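Local coordinates for protein TetR-family transcriptional regulator (Streptomyces coelicolor A3, PDB 2QIB) that probably binds DNA through an N-terminal helix-turn-helix domain to regulate transcription, as do other members of the TetR family, at residues S69-D74 with F96-E101; D74-P79 with R129-V134. All blocks are in the same frame, centred on the assembly; numbering follows the deposited sequence.

Contact 1 of 2, residues S69-D74 with F96-E101; sequences SDDLAD and FDFVDE
The side chains of L72 and F98 meet between two helices, 57-75 and 84-101, and their apolar contact makes up most of the junction. L72 lies against one face of the F98 ring. Its CB sits almost exactly over the centre, 3.9 Å from the centroid of the F98 ring and 10° off the ring normal, a CH-pi contact made with the methylene nearest the backbone. The branches spread the contact over the same ring: CD1 of L72 is 3.9 Å from CG of F98, near the root of the ring, while CD2 of L72 is 4.0 Å from CE2 of F98 on one flank. The two side chains cross at about a right angle. With CG anti to its backbone N (chi1 -178°), F98 sends its ring across to helix 57-75. Leucine suits this place because its two methyls carry the contact out from CB over the margin of the same face.

As in other TetR-family proteins, helix 57-75 probably links the DNA-binding domain to the C-terminal regulatory domain, the part to which F98 belongs by family. A68 and R75, from the neighbouring turns of helix 57-75, also touch F98, and L72 reaches V128 of helix 119-140 as well.

OD2 of D71 comes to the edge of the F98 ring, in its plane, 3.7 Å from both CD1 and CE1 of F98, where the slightly positive C-H edge probably suits a carboxylate. The carboxylate and ring planes stand 77° apart. The strongest partner of D71 is R75, one turn on in its own helix, which forms a salt bridge with D71 OD1. A second acid is close by, with OE1 of E101 lying 4.8 Å from OD2 of D71.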
loop_
_atom_site.group_PDB
_atom_site.type_symbol
_atom_site.label_atom_id
_atom_site.label_comp_id
_atom_site.label_asym_id
_atom_site.label_seq_id
_atom_site.Cartn_x
_atom_site.Cartn_y
_atom_site.Cartn_z
ATOM N N SER A 69 -16.162 5.631 6.925
ATOM C CA SER A 69 -15.202 6.499 6.231
ATOM C C SER A 69 -15.183 7.904 6.836
ATOM O O SER A 69 -14.106 8.489 7.051
ATOM C CB SER A 69 -15.534 6.526 4.725
ATOM O OG SER A 69 -15.284 5.239 4.164
ATOM N N ASP A 70 -16.366 8.465 7.116
ATOM C CA ASP A 70 -16.462 9.751 7.802
ATOM C C ASP A 70 -15.820 9.734 9.175
ATOM O O ASP A 70 -15.143 10.702 9.569
ATOM C CB ASP A 70 -17.929 10.205 7.925
ATOM C CG ASP A 70 -18.514 10.612 6.585
ATOM O OD1 ASP A 70 -17.726 10.853 5.656
ATOM O OD2 ASP A 70 -19.754 10.667 6.442
ATOM N N ASP A 71 -16.050 8.643 9.899
ATOM C CA ASP A 71 -15.468 8.454 11.226
ATOM C C ASP A 71 -13.925 8.498 11.122
ATOM O O ASP A 71 -13.262 9.334 11.800
ATOM C CB ASP A 71 -15.995 7.130 11.798
ATOM C CG ASP A 71 -15.349 6.723 13.132
ATOM O OD1 ASP A 71 -14.600 7.497 13.769
ATOM O OD2 ASP A 71 -15.603 5.569 13.550
ATOM N N LEU A 72 -13.346 7.633 10.289
ATOM C CA LEU A 72 -11.860 7.585 10.184
ATOM C C LEU A 72 -11.305 8.926 9.722
ATOM O O LEU A 72 -10.323 9.419 10.272
ATOM C CB LEU A 72 -11.394 6.477 9.250
ATOM C CG LEU A 72 -9.866 6.303 9.144
ATOM C CD1 LEU A 72 -9.220 6.214 10.558
ATOM C CD2 LEU A 72 -9.531 5.082 8.291
ATOM N N ALA A 73 -11.888 9.503 8.680
ATOM C CA ALA A 73 -11.400 10.813 8.239
ATOM C C ALA A 73 -11.379 11.863 9.393
ATOM O O ALA A 73 -10.435 12.674 9.502
ATOM C CB ALA A 73 -12.240 11.317 7.092
ATOM N N ASP A 74 -12.422 11.870 10.227
ATOM C CA ASP A 74 -12.499 12.807 11.340
ATOM C C ASP A 74 -11.421 12.516 12.366
ATOM O O ASP A 74 -10.891 13.444 12.996
ATOM C CB ASP A 74 -13.861 12.749 12.042
ATOM C CG ASP A 74 -14.938 13.474 11.260
ATOM O OD1 ASP A 74 -14.601 14.177 10.264
ATOM O OD2 ASP A 74 -16.124 13.345 11.648
ATOM N N PHE A 96 -5.256 2.968 14.669
ATOM C CA PHE A 96 -5.290 1.571 15.090
ATOM C C PHE A 96 -6.533 1.200 15.902
ATOM O O PHE A 96 -7.027 0.067 15.802
ATOM C CB PHE A 96 -3.989 1.185 15.805
ATOM C CG PHE A 96 -2.879 0.796 14.815
ATOM C CD1 PHE A 96 -2.169 1.775 14.127
ATOM C CD2 PHE A 96 -2.593 -0.529 14.580
ATOM C CE1 PHE A 96 -1.171 1.428 13.210
ATOM C CE2 PHE A 96 -1.584 -0.913 13.647
ATOM C CZ PHE A 96 -0.871 0.073 12.980
ATOM N N ASP A 97 -7.046 2.153 16.680
ATOM C CA ASP A 97 -8.325 1.924 17.410
ATOM C C ASP A 97 -9.388 1.608 16.355
ATOM O O ASP A 97 -10.147 0.630 16.473
ATOM C CB ASP A 97 -8.747 3.211 18.137
ATOM C CG ASP A 97 -7.989 3.448 19.442
ATOM O OD1 ASP A 97 -7.237 2.558 19.910
ATOM O OD2 ASP A 97 -8.154 4.567 19.996
ATOM N N PHE A 98 -9.433 2.439 15.323
ATOM C CA PHE A 98 -10.418 2.255 14.246
ATOM C C PHE A 98 -10.281 0.899 13.578
ATOM O O PHE A 98 -11.255 0.174 13.375
ATOM C CB PHE A 98 -10.270 3.365 13.200
ATOM C CG PHE A 98 -11.289 3.263 12.084
ATOM C CD1 PHE A 98 -12.530 3.905 12.197
ATOM C CD2 PHE A 98 -11.009 2.516 10.947
ATOM C CE1 PHE A 98 -13.479 3.787 11.175
ATOM C CE2 PHE A 98 -11.947 2.397 9.912
ATOM C CZ PHE A 98 -13.169 3.030 10.020
ATOM N N VAL A 99 -9.050 0.567 13.183
ATOM C CA VAL A 99 -8.743 -0.704 12.477
ATOM C C VAL A 99 -9.135 -1.909 13.346
ATOM O O VAL A 99 -9.771 -2.860 12.870
ATOM C CB VAL A 99 -7.250 -0.769 12.058
ATOM C CG1 VAL A 99 -6.913 -2.136 11.491
ATOM C CG2 VAL A 99 -6.962 0.333 11.003
ATOM N N ASP A 100 -8.799 -1.844 14.628
ATOM C CA ASP A 100 -9.215 -2.877 15.577
ATOM C C ASP A 100 -10.741 -3.047 15.565
ATOM O O ASP A 100 -11.246 -4.147 15.340
ATOM C CB ASP A 100 -8.754 -2.479 16.979
ATOM C CG ASP A 100 -9.018 -3.573 18.035
ATOM O OD1 ASP A 100 -9.469 -4.694 17.704
ATOM O OD2 ASP A 100 -8.788 -3.276 19.216
ATOM N N GLU A 101 -11.439 -1.937 15.760
ATOM C CA GLU A 101 -12.918 -1.903 15.902
ATOM C C GLU A 101 -13.608 -2.478 14.668
ATOM O O GLU A 101 -14.713 -3.052 14.771
ATOM C CB GLU A 101 -13.387 -0.452 16.078
ATOM C CG GLU A 101 -13.062 0.166 17.436
ATOM C CD GLU A 101 -13.161 1.706 17.426
ATOM O OE1 GLU A 101 -13.867 2.299 16.555
ATOM O OE2 GLU A 101 -12.513 2.336 18.303
#

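Contact 2 of 2, residues D74-P79 with R129-V134; sequences DRFVEP and RQAAYV
F76 and A132 mark the closest backbone approach, with CA atoms 6.4 Å apart, where the chain emerging from helix 57-75 passes helix 119-140. Residues 129-134 are helical throughout, whereas by V77 the other segment has become extended; no hydrogen bond joins the two.

A single side chain spans the gap. F76 holds CG anti to its carbonyl carbon (chi1 -63°) and presents one flank of its ring to the helix. CD2 of F76 is 3.6 Å from the backbone N of A132, an oblique packing contact, and CE2 of F76 lies 3.7 Å from CB of A132. The methyl of A131 touches the same flank more loosely, its CB 4.2 Å from CD2 of F76. Alanines suit the helix here because their short side chains let a large ring come right up to the backbone. V128 and Q135 of the same helix also touch F76, and V91 of helix 84-101 meets it too.

An aromatic side chain wedged between helices in this way is ordinary helical-bundle packing, here in the all-helical regulatory domain of a TetR-family protein, just where helix 57-75 runs out towards helix 84-101.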
loop_
_atom_site.group_PDB
_atom_site.type_symbol
_atom_site.label_atom_id
_atom_site.label_comp_id
_atom_site.label_asym_id
_atom_site.label_seq_id
_atom_site.Cartn_x
_atom_site.Cartn_y
_atom_site.Cartn_z
ATOM N N ASP A 74 -12.422 11.870 10.227
ATOM C CA ASP A 74 -12.499 12.807 11.340
ATOM C C ASP A 74 -11.421 12.516 12.366
ATOM O O ASP A 74 -10.891 13.444 12.996
ATOM C CB ASP A 74 -13.861 12.749 12.042
ATOM C CG ASP A 74 -14.938 13.474 11.260
ATOM O OD1 ASP A 74 -14.601 14.177 10.264
ATOM O OD2 ASP A 74 -16.124 13.345 11.648
ATOM N N ARG A 75 -11.059 11.240 12.493
ATOM C CA ARG A 75 -10.003 10.843 13.426
ATOM C C ARG A 75 -8.648 11.393 13.022
ATOM O O ARG A 75 -7.760 11.477 13.854
ATOM C CB ARG A 75 -9.934 9.318 13.598
ATOM C CG ARG A 75 -11.149 8.739 14.369
ATOM C CD ARG A 75 -10.981 7.232 14.547
ATOM N NE ARG A 75 -12.250 6.607 14.898
ATOM C CZ ARG A 75 -12.391 5.555 15.703
ATOM N NH1 ARG A 75 -11.341 5.010 16.326
ATOM N NH2 ARG A 75 -13.611 5.052 15.891
ATOM N N PHE A 76 -8.488 11.764 11.749
ATOM C CA PHE A 76 -7.207 12.347 11.273
ATOM C C PHE A 76 -6.957 13.789 11.742
ATOM O O PHE A 76 -5.836 14.301 11.617
ATOM C CB PHE A 76 -7.132 12.326 9.742
ATOM C CG PHE A 76 -7.147 10.942 9.136
ATOM C CD1 PHE A 76 -6.697 9.827 9.831
ATOM C CD2 PHE A 76 -7.608 10.780 7.840
ATOM C CE1 PHE A 76 -6.683 8.563 9.222
ATOM C CE2 PHE A 76 -7.612 9.524 7.232
ATOM C CZ PHE A 76 -7.154 8.422 7.934
ATOM N N VAL A 77 -8.000 14.447 12.255
ATOM C CA VAL A 77 -7.902 15.858 12.593
ATOM C C VAL A 77 -7.204 15.964 13.937
ATOM O O VAL A 77 -7.635 15.337 14.902
ATOM C CB VAL A 77 -9.292 16.544 12.631
ATOM C CG1 VAL A 77 -9.126 18.013 13.048
ATOM C CG2 VAL A 77 -9.961 16.445 11.247
ATOM N N GLU A 78 -6.133 16.758 13.987
ATOM C CA GLU A 78 -5.247 16.841 15.172
ATOM C C GLU A 78 -4.692 18.261 15.235
ATOM O O GLU A 78 -4.282 18.795 14.213
ATOM C CB GLU A 78 -4.091 15.831 15.014
ATOM C CG GLU A 78 -3.076 15.807 16.178
ATOM C CD GLU A 78 -3.679 15.360 17.521
ATOM O OE1 GLU A 78 -4.677 14.615 17.536
ATOM O OE2 GLU A 78 -3.124 15.728 18.589
ATOM N N PRO A 79 -4.727 18.910 16.425
ATOM C CA PRO A 79 -4.243 20.293 16.544
ATOM C C PRO A 79 -2.796 20.446 16.089
ATOM O O PRO A 79 -1.963 19.549 16.318
ATOM C CB PRO A 79 -4.330 20.580 18.053
ATOM C CG PRO A 79 -5.352 19.654 18.542
ATOM C CD PRO A 79 -5.214 18.396 17.711
ATOM N N ARG A 129 -8.137 8.228 1.947
ATOM C CA ARG A 129 -6.723 8.406 1.619
ATOM C C ARG A 129 -6.417 9.875 1.351
ATOM O O ARG A 129 -5.417 10.415 1.853
ATOM C CB ARG A 129 -6.353 7.577 0.398
ATOM C CG ARG A 129 -6.429 6.093 0.658
ATOM C CD ARG A 129 -6.201 5.348 -0.658
ATOM N NE ARG A 129 -6.128 3.916 -0.419
ATOM C CZ ARG A 129 -6.662 3.009 -1.208
ATOM N NH1 ARG A 129 -7.368 3.394 -2.287
ATOM N NH2 ARG A 129 -6.547 1.724 -0.892
ATOM N N GLN A 130 -7.285 10.527 0.578
ATOM C CA GLN A 130 -7.108 11.950 0.332
ATOM C C GLN A 130 -7.253 12.815 1.613
ATOM O O GLN A 130 -6.507 13.761 1.796
ATOM C CB GLN A 130 -8.082 12.399 -0.777
ATOM C CG GLN A 130 -8.034 13.888 -1.039
ATOM C CD GLN A 130 -6.768 14.324 -1.761
ATOM O OE1 GLN A 130 -5.994 13.498 -2.254
ATOM N NE2 GLN A 130 -6.575 15.635 -1.864
ATOM N N ALA A 131 -8.187 12.483 2.504
ATOM C CA ALA A 131 -8.330 13.183 3.791
ATOM C C ALA A 131 -7.038 13.095 4.611
ATOM O O ALA A 131 -6.579 14.114 5.178
ATOM C CB ALA A 131 -9.488 12.601 4.590
ATOM N N ALA A 132 -6.419 11.906 4.624
ATOM C CA ALA A 132 -5.115 11.749 5.298
ATOM C C ALA A 132 -4.078 12.680 4.670
ATOM O O ALA A 132 -3.356 13.409 5.391
ATOM C CB ALA A 132 -4.624 10.275 5.227
ATOM N N TYR A 133 -4.000 12.674 3.343
ATOM C CA TYR A 133 -3.069 13.508 2.589
ATOM C C TYR A 133 -3.217 15.010 2.952
ATOM O O TYR A 133 -2.231 15.698 3.272
ATOM C CB TYR A 133 -3.315 13.256 1.082
ATOM C CG TYR A 133 -2.418 14.040 0.159
ATOM C CD1 TYR A 133 -1.068 13.708 0.011
ATOM C CD2 TYR A 133 -2.927 15.105 -0.588
ATOM C CE1 TYR A 133 -0.233 14.422 -0.859
ATOM C CE2 TYR A 133 -2.090 15.845 -1.461
ATOM C CZ TYR A 133 -0.763 15.470 -1.598
ATOM O OH TYR A 133 0.080 16.203 -2.439
ATOM N N VAL A 134 -4.453 15.502 2.907
ATOM C CA VAL A 134 -4.743 16.901 3.233
ATOM C C VAL A 134 -4.278 17.261 4.663
ATOM O O VAL A 134 -3.716 18.342 4.903
ATOM C CB VAL A 134 -6.243 17.190 3.018
ATOM C CG1 VAL A 134 -6.649 18.571 3.670
ATOM C CG2 VAL A 134 -6.540 17.192 1.503
#

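Overall arrangement
Contacts 1 and 2 lie 11 Å apart, centre to centre, and share D74 on helix 57-75. Through contact 1 this helix packs on helix 84-101, and through contact 2 the residue following it packs on helix 119-140. R75 ties the contacts directly: its NH2 is 2.8 Å from OE1 of E101, a salt bridge, and its guanidinium probably offsets the like charges of D71 and E101. Elsewhere CB of A73 lies 3.9 Å from CB of A131. Each of F98 and F76 has a hexaethylene glycol about 4 Å from its side chain, probably from the crystallisation liquor; such molecules often mark pockets, but a ligand-binding role here would be conjecture.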